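Local coordinates for pyruvate formate-lyase 2 (Archaeoglobus fulgidus, PDB 2F3O), which is of unknown function but belongs to the glycyl radical enzymes related to pyruvate formate-lyase and glycerol dehydratase, and probably acts as a lyase, at residues K15-S20 / N99-D104; L307-N312 / D360-R365. One frame throughout, in Å; residues are numbered along the deposited sequence.

Contact 1. Residues K15-S20 / N99-D104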
loop_
_atom_site.group_PDB
_atom_site.type_symbol
_atom_site.label_atom_id
_atom_site.label_comp_id
_atom_site.label_asym_id
_atom_site.label_seq_id
_atom_site.Cartn_x
_atom_site.Cartn_y
_atom_site.Cartn_z
ATOM N N LYS A 15 -40.380 -35.045 16.861
ATOM C CA LYS A 15 -39.967 -36.435 16.736
ATOM C C LYS A 15 -38.472 -36.521 17.028
ATOM O O LYS A 15 -37.786 -35.507 16.913
ATOM C CB LYS A 15 -40.334 -36.977 15.337
ATOM C CG LYS A 15 -39.617 -36.353 14.134
ATOM C CD LYS A 15 -40.351 -36.706 12.817
ATOM C CE LYS A 15 -39.495 -36.452 11.571
ATOM N NZ LYS A 15 -38.445 -37.500 11.427
ATOM N N PRO A 16 -37.967 -37.709 17.450
ATOM C CA PRO A 16 -36.525 -37.891 17.746
ATOM C C PRO A 16 -35.560 -37.545 16.593
ATOM O O PRO A 16 -35.905 -37.700 15.419
ATOM C CB PRO A 16 -36.423 -39.385 18.108
ATOM C CG PRO A 16 -37.657 -40.004 17.542
ATOM C CD PRO A 16 -38.712 -38.956 17.707
ATOM N N ALA A 17 -34.368 -37.066 16.942
ATOM C CA ALA A 17 -33.416 -36.566 15.952
ATOM C C ALA A 17 -32.537 -37.668 15.395
ATOM O O ALA A 17 -32.287 -38.675 16.053
ATOM C CB ALA A 17 -32.569 -35.463 16.536
ATOM N N ARG A 18 -32.067 -37.473 14.171
ATOM C CA ARG A 18 -31.192 -38.450 13.535
ATOM C C ARG A 18 -29.786 -37.899 13.203
ATOM O O ARG A 18 -29.563 -36.690 13.145
ATOM C CB ARG A 18 -31.866 -39.000 12.278
ATOM C CG ARG A 18 -31.931 -38.021 11.132
ATOM C CD ARG A 18 -32.725 -38.592 9.989
ATOM N NE ARG A 18 -32.496 -37.915 8.716
ATOM C CZ ARG A 18 -31.630 -38.341 7.805
ATOM N NH1 ARG A 18 -30.898 -39.414 8.033
ATOM N NH2 ARG A 18 -31.487 -37.699 6.666
ATOM N N LEU A 19 -28.826 -38.792 13.007
ATOM C CA LEU A 19 -27.572 -38.392 12.411
ATOM C C LEU A 19 -27.728 -38.405 10.884
ATOM O O LEU A 19 -27.827 -39.465 10.271
ATOM C CB LEU A 19 -26.466 -39.329 12.842
ATOM C CG LEU A 19 -25.133 -38.816 12.337
ATOM C CD1 LEU A 19 -24.780 -37.532 13.077
ATOM C CD2 LEU A 19 -24.062 -39.860 12.514
ATOM N N SER A 20 -27.775 -37.217 10.286
ATOM C CA SER A 20 -27.968 -37.065 8.838
ATOM C C SER A 20 -26.661 -37.194 8.054
ATOM O O SER A 20 -25.592 -36.863 8.546
ATOM C CB SER A 20 -28.647 -35.739 8.520
ATOM O OG SER A 20 -28.580 -35.473 7.142
ATOM N N ASN A 99 -28.862 -35.305 23.729
ATOM C CA ASN A 99 -28.683 -35.125 22.278
ATOM C C ASN A 99 -28.488 -36.441 21.525
ATOM O O ASN A 99 -27.504 -36.640 20.808
ATOM C CB ASN A 99 -27.550 -34.135 21.992
ATOM C CG ASN A 99 -27.603 -33.557 20.593
ATOM O OD1 ASN A 99 -28.664 -33.189 20.091
ATOM N ND2 ASN A 99 -26.445 -33.467 19.960
ATOM N N ARG A 100 -29.436 -37.345 21.739
ATOM C CA ARG A 100 -29.438 -38.644 21.089
ATOM C C ARG A 100 -29.756 -38.512 19.603
ATOM O O ARG A 100 -30.590 -37.709 19.197
ATOM C CB ARG A 100 -30.422 -39.600 21.785
ATOM C CG ARG A 100 -31.863 -39.077 21.926
ATOM C CD ARG A 100 -32.725 -40.036 22.742
ATOM N NE ARG A 100 -31.905 -40.842 23.649
ATOM C CZ ARG A 100 -32.345 -41.917 24.303
ATOM N NH1 ARG A 100 -33.610 -42.320 24.164
ATOM N NH2 ARG A 100 -31.519 -42.594 25.095
ATOM N N LEU A 101 -29.051 -39.289 18.794
ATOM C CA LEU A 101 -29.217 -39.249 17.352
ATOM C C LEU A 101 -29.342 -40.675 16.862
ATOM O O LEU A 101 -28.452 -41.485 17.102
ATOM C CB LEU A 101 -27.994 -38.590 16.699
ATOM C CG LEU A 101 -27.617 -37.148 17.072
ATOM C CD1 LEU A 101 -26.178 -36.798 16.687
ATOM C CD2 LEU A 101 -28.603 -36.185 16.443
ATOM N N MET A 102 -30.442 -41.000 16.193
ATOM C CA MET A 102 -30.582 -42.337 15.644
ATOM C C MET A 102 -29.622 -42.430 14.475
ATOM O O MET A 102 -29.508 -41.496 13.691
ATOM C CB MET A 102 -32.001 -42.605 15.146
ATOM C CG MET A 102 -33.105 -42.057 16.015
ATOM S SD MET A 102 -34.717 -42.138 15.194
ATOM C CE MET A 102 -34.345 -41.739 13.470
ATOM N N VAL A 103 -28.912 -43.541 14.367
ATOM C CA VAL A 103 -28.044 -43.734 13.222
ATOM C C VAL A 103 -28.500 -44.944 12.417
ATOM O O VAL A 103 -28.623 -46.040 12.950
ATOM C CB VAL A 103 -26.544 -43.807 13.639
ATOM C CG1 VAL A 103 -26.348 -44.599 14.933
ATOM C CG2 VAL A 103 -25.697 -44.355 12.524
ATOM N N ASP A 104 -28.817 -44.720 11.143
ATOM C CA ASP A 104 -29.163 -45.809 10.231
ATOM C C ASP A 104 -27.912 -46.653 9.988
ATOM O O ASP A 104 -26.927 -46.159 9.451
ATOM C CB ASP A 104 -29.689 -45.254 8.908
ATOM C CG ASP A 104 -29.922 -46.333 7.885
ATOM O OD1 ASP A 104 -29.096 -46.487 6.967
ATOM O OD2 ASP A 104 -30.930 -47.043 8.010
HETATM O O HOH W 1 -28.442 -42.276 9.457
#
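Leu19 and Leu101 lie on the same face of two extended segments that meet at a steep angle, and their side chains meet obliquely through one methyl each, CD1 of Leu19 lying 3.9 Å from CD1 of Leu101. The other branch of Leu101 turns back along the partner chain: its CD2 packs 4.0 Å from CB of Ala17 and also rests near the carbonyl oxygen of Arg18. Leu101 thus fits between Ala17 and Leu19. The other face belongs to Met102, with CG beside its backbone N (chi1 -40°) and the chain bent at the sulfur, which folds CE back to within 3.9 Å of CB of Arg18. SD faces the ring of Pro16, 4.3 Å from its CG. Arg18 offers this face just the root of its side chain; the guanidinium leads away to the carbonyls of Pro70 and Asn71 and to Glu22.

Between the two faces a single bridge of the parallel type joins Arg18 and Met102. Met102 N donates to Ala17 O at 3.0 Å, and Leu19 N donates to Met102 O at 2.9 Å. Farther along, a water gives a hydrogen bond to Leu19 O and takes one from Asp104 N, extending the pairing by one step.

Residues 99-104 therefore line one edge of strand 18-19, whose other edge pairs with strand 74-75. Leu19 and Leu101 both reach Ala75 of strand 74-75 and Ile86 of helix 83-87, while Asp104 caps the start of helix 105-119, against which Leu19 also packs.

Contact 2. Residues L307-N312 / D360-R365; sequences LWIKTN and DRLRLR
Asn312 and Arg365 bring the two backbones closest, 7.0 Å between their CA atoms, near the C-terminal ends of helices 297-310 and 350-362; Arg363, with positive phi (44°), takes the second chain out of its helix. On the helical side the contact is apolar. Leu362 points one methyl into the angle between Trp308 and Ile309, its CD2 sitting 3.7 Å from CB of Trp308 and 3.8 Å from CG1 of Ile309, and the side chains of Leu362 and Ile309 cross at about a right angle. CG1 of Ile309 also meets CD1 of Leu364, at 3.9 Å.

Leu364 then passes across the amide of Asn312, its CD1 3.5 Å from ND2. That amide has CG beside the backbone N (chi1 -74°), which turns ND2 back to its own helix end for a weak hydrogen bond to Ile309 O. OD1 faces the other way, toward CG of Arg365. The Asn312 and Arg365 side chains run alongside one another head to tail, their amide and guanidinium planes 71° apart. A water joins them: it donates to Asn312 O at 2.8 Å, weakly to OD1, and accepts from Arg365 NH1 at 2.9 Å. With an alanine in place of Asn312, Leu364 and the CG of Arg365 would probably face a gap, and Ile309 O and the water would lose their weak bonds to the amide.

Beyond the contact, NH1 and NH2 of Arg365 donate to the carbonyls of Ile314 and Gln329. The chemistry thus changes along the contact, from greasy packing between helix ends to a buried guanidinium bonded to these two carbonyls and, through NH1, to the water, which would tend to limit its rotation.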
loop_
_atom_site.group_PDB
_atom_site.type_symbol
_atom_site.label_atom_id
_atom_site.label_comp_id
_atom_site.label_asym_id
_atom_site.label_seq_id
_atom_site.Cartn_x
_atom_site.Cartn_y
_atom_site.Cartn_z
ATOM N N LEU A 307 -40.845 -19.918 9.455
ATOM C CA LEU A 307 -39.409 -19.643 9.514
ATOM C C LEU A 307 -38.817 -20.019 10.885
ATOM O O LEU A 307 -37.840 -20.776 10.953
ATOM C CB LEU A 307 -39.175 -18.161 9.241
ATOM C CG LEU A 307 -37.952 -17.625 8.493
ATOM C CD1 LEU A 307 -37.797 -16.166 8.863
ATOM C CD2 LEU A 307 -36.696 -18.354 8.829
ATOM N N TRP A 308 -39.414 -19.489 11.956
ATOM C CA TRP A 308 -38.974 -19.787 13.310
ATOM C C TRP A 308 -38.913 -21.282 13.520
ATOM O O TRP A 308 -37.895 -21.802 13.975
ATOM C CB TRP A 308 -39.934 -19.191 14.327
ATOM C CG TRP A 308 -39.563 -17.864 14.965
ATOM C CD1 TRP A 308 -39.549 -17.586 16.305
ATOM C CD2 TRP A 308 -39.218 -16.633 14.304
ATOM N NE1 TRP A 308 -39.183 -16.277 16.519
ATOM C CE2 TRP A 308 -38.990 -15.668 15.310
ATOM C CE3 TRP A 308 -39.072 -16.252 12.962
ATOM C CZ2 TRP A 308 -38.625 -14.363 15.018
ATOM C CZ3 TRP A 308 -38.706 -14.952 12.676
ATOM C CH2 TRP A 308 -38.490 -14.023 13.696
ATOM N N ILE A 309 -39.990 -21.969 13.142
ATOM C CA ILE A 309 -40.097 -23.424 13.321
ATOM C C ILE A 309 -39.051 -24.213 12.524
ATOM O O ILE A 309 -38.525 -25.230 13.002
ATOM C CB ILE A 309 -41.552 -23.944 13.032
ATOM C CG1 ILE A 309 -42.509 -23.480 14.125
ATOM C CG2 ILE A 309 -41.627 -25.470 12.973
ATOM C CD1 ILE A 309 -43.914 -23.935 13.936
ATOM N N LYS A 310 -38.707 -23.724 11.336
ATOM C CA LYS A 310 -37.741 -24.448 10.519
ATOM C C LYS A 310 -36.329 -24.448 11.076
ATOM O O LYS A 310 -35.635 -25.439 10.920
ATOM C CB LYS A 310 -37.792 -24.030 9.050
ATOM C CG LYS A 310 -39.016 -24.596 8.345
ATOM C CD LYS A 310 -38.880 -24.641 6.841
ATOM C CE LYS A 310 -38.287 -25.960 6.403
ATOM N NZ LYS A 310 -38.874 -26.449 5.129
ATOM N N THR A 311 -35.926 -23.394 11.789
ATOM C CA THR A 311 -34.586 -23.367 12.408
ATOM C C THR A 311 -34.377 -24.403 13.522
ATOM O O THR A 311 -33.272 -24.541 14.040
ATOM C CB THR A 311 -34.205 -21.991 12.966
ATOM O OG1 THR A 311 -34.813 -21.813 14.245
ATOM C CG2 THR A 311 -34.643 -20.882 12.027
ATOM N N ASN A 312 -35.432 -25.134 13.875
ATOM C CA ASN A 312 -35.340 -26.241 14.821
ATOM C C ASN A 312 -34.968 -27.569 14.175
ATOM O O ASN A 312 -34.866 -28.575 14.867
ATOM C CB ASN A 312 -36.666 -26.435 15.531
ATOM C CG ASN A 312 -36.938 -25.372 16.546
ATOM O OD1 ASN A 312 -36.481 -25.459 17.683
ATOM N ND2 ASN A 312 -37.720 -24.367 16.154
ATOM N N ASP A 360 -43.248 -15.784 21.444
ATOM C CA ASP A 360 -43.952 -16.068 22.696
ATOM C C ASP A 360 -44.834 -17.311 22.575
ATOM O O ASP A 360 -44.912 -18.132 23.508
ATOM C CB ASP A 360 -44.810 -14.862 23.118
ATOM C CG ASP A 360 -45.167 -14.873 24.621
ATOM O OD1 ASP A 360 -44.666 -15.762 25.367
ATOM O OD2 ASP A 360 -45.937 -13.970 25.058
ATOM N N ARG A 361 -45.490 -17.435 21.422
ATOM C CA ARG A 361 -46.393 -18.538 21.160
ATOM C C ARG A 361 -45.623 -19.850 21.036
ATOM O O ARG A 361 -46.013 -20.859 21.618
ATOM C CB ARG A 361 -47.206 -18.266 19.884
ATOM C CG ARG A 361 -47.783 -19.524 19.198
ATOM C CD ARG A 361 -49.005 -20.109 19.928
ATOM N NE ARG A 361 -49.696 -21.135 19.141
ATOM C CZ ARG A 361 -50.541 -20.879 18.137
ATOM N NH1 ARG A 361 -50.808 -19.619 17.776
ATOM N NH2 ARG A 361 -51.121 -21.892 17.485
ATOM N N LEU A 362 -44.518 -19.817 20.298
ATOM C CA LEU A 362 -43.838 -21.037 19.906
ATOM C C LEU A 362 -43.073 -21.687 21.031
ATOM O O LEU A 362 -43.121 -22.898 21.165
ATOM C CB LEU A 362 -42.905 -20.790 18.723
ATOM C CG LEU A 362 -43.378 -21.289 17.352
ATOM C CD1 LEU A 362 -44.866 -21.489 17.309
ATOM C CD2 LEU A 362 -42.936 -20.374 16.218
ATOM N N ARG A 363 -42.374 -20.885 21.828
ATOM C CA ARG A 363 -41.522 -21.373 22.923
ATOM C C ARG A 363 -40.649 -22.573 22.607
ATOM O O ARG A 363 -40.513 -23.460 23.443
ATOM C CB ARG A 363 -42.349 -21.671 24.163
ATOM C CG ARG A 363 -43.264 -20.558 24.469
ATOM C CD ARG A 363 -43.666 -20.520 25.897
ATOM N NE ARG A 363 -44.158 -19.191 26.235
ATOM C CZ ARG A 363 -44.609 -18.857 27.437
ATOM N NH1 ARG A 363 -44.626 -19.762 28.403
ATOM N NH2 ARG A 363 -45.003 -17.615 27.679
ATOM N N LEU A 364 -40.079 -22.599 21.402
ATOM C CA LEU A 364 -39.199 -23.681 20.982
ATOM C C LEU A 364 -37.755 -23.308 21.271
ATOM O O LEU A 364 -37.469 -22.140 21.558
ATOM C CB LEU A 364 -39.369 -23.939 19.496
ATOM C CG LEU A 364 -40.784 -24.305 19.076
ATOM C CD1 LEU A 364 -40.919 -24.206 17.568
ATOM C CD2 LEU A 364 -41.128 -25.711 19.563
ATOM N N ARG A 365 -36.842 -24.275 21.167
ATOM C CA ARG A 365 -35.426 -24.018 21.449
ATOM C C ARG A 365 -34.775 -23.062 20.453
ATOM O O ARG A 365 -33.738 -22.462 20.748
ATOM C CB ARG A 365 -34.615 -25.320 21.525
ATOM C CG ARG A 365 -34.536 -26.102 20.228
ATOM C CD ARG A 365 -33.543 -27.287 20.285
ATOM N NE ARG A 365 -32.201 -26.981 19.764
ATOM C CZ ARG A 365 -31.862 -26.986 18.472
ATOM N NH1 ARG A 365 -32.762 -27.245 17.538
ATOM N NH2 ARG A 365 -30.620 -26.707 18.103
HETATM O O HOH W 2 -35.286 -28.617 17.603
#

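Overall arrangement
Contacts 1 and 2 follow each other along the chain, with centres 19 Å apart and nearest atoms about 7 Å apart, so they do not touch. Gln329 ties them together: its side-chain NE2 donates to Asn99 OD1 at the edge of contact 1, while its carbonyl accepts from Arg365 NH2 of contact 2. Helix 5-11, which packs on Ile309 and Leu362, leads into residues 15-20. Both contacts also reach the C-terminal part that carries the predicted radical glycine, Gly752: Glu759 accepts from Asn99 N, and Tyr756 bonds weakly to Arg365 N. The side chain of Arg365, in contact 2, is about 8 Å from a bound glycerol.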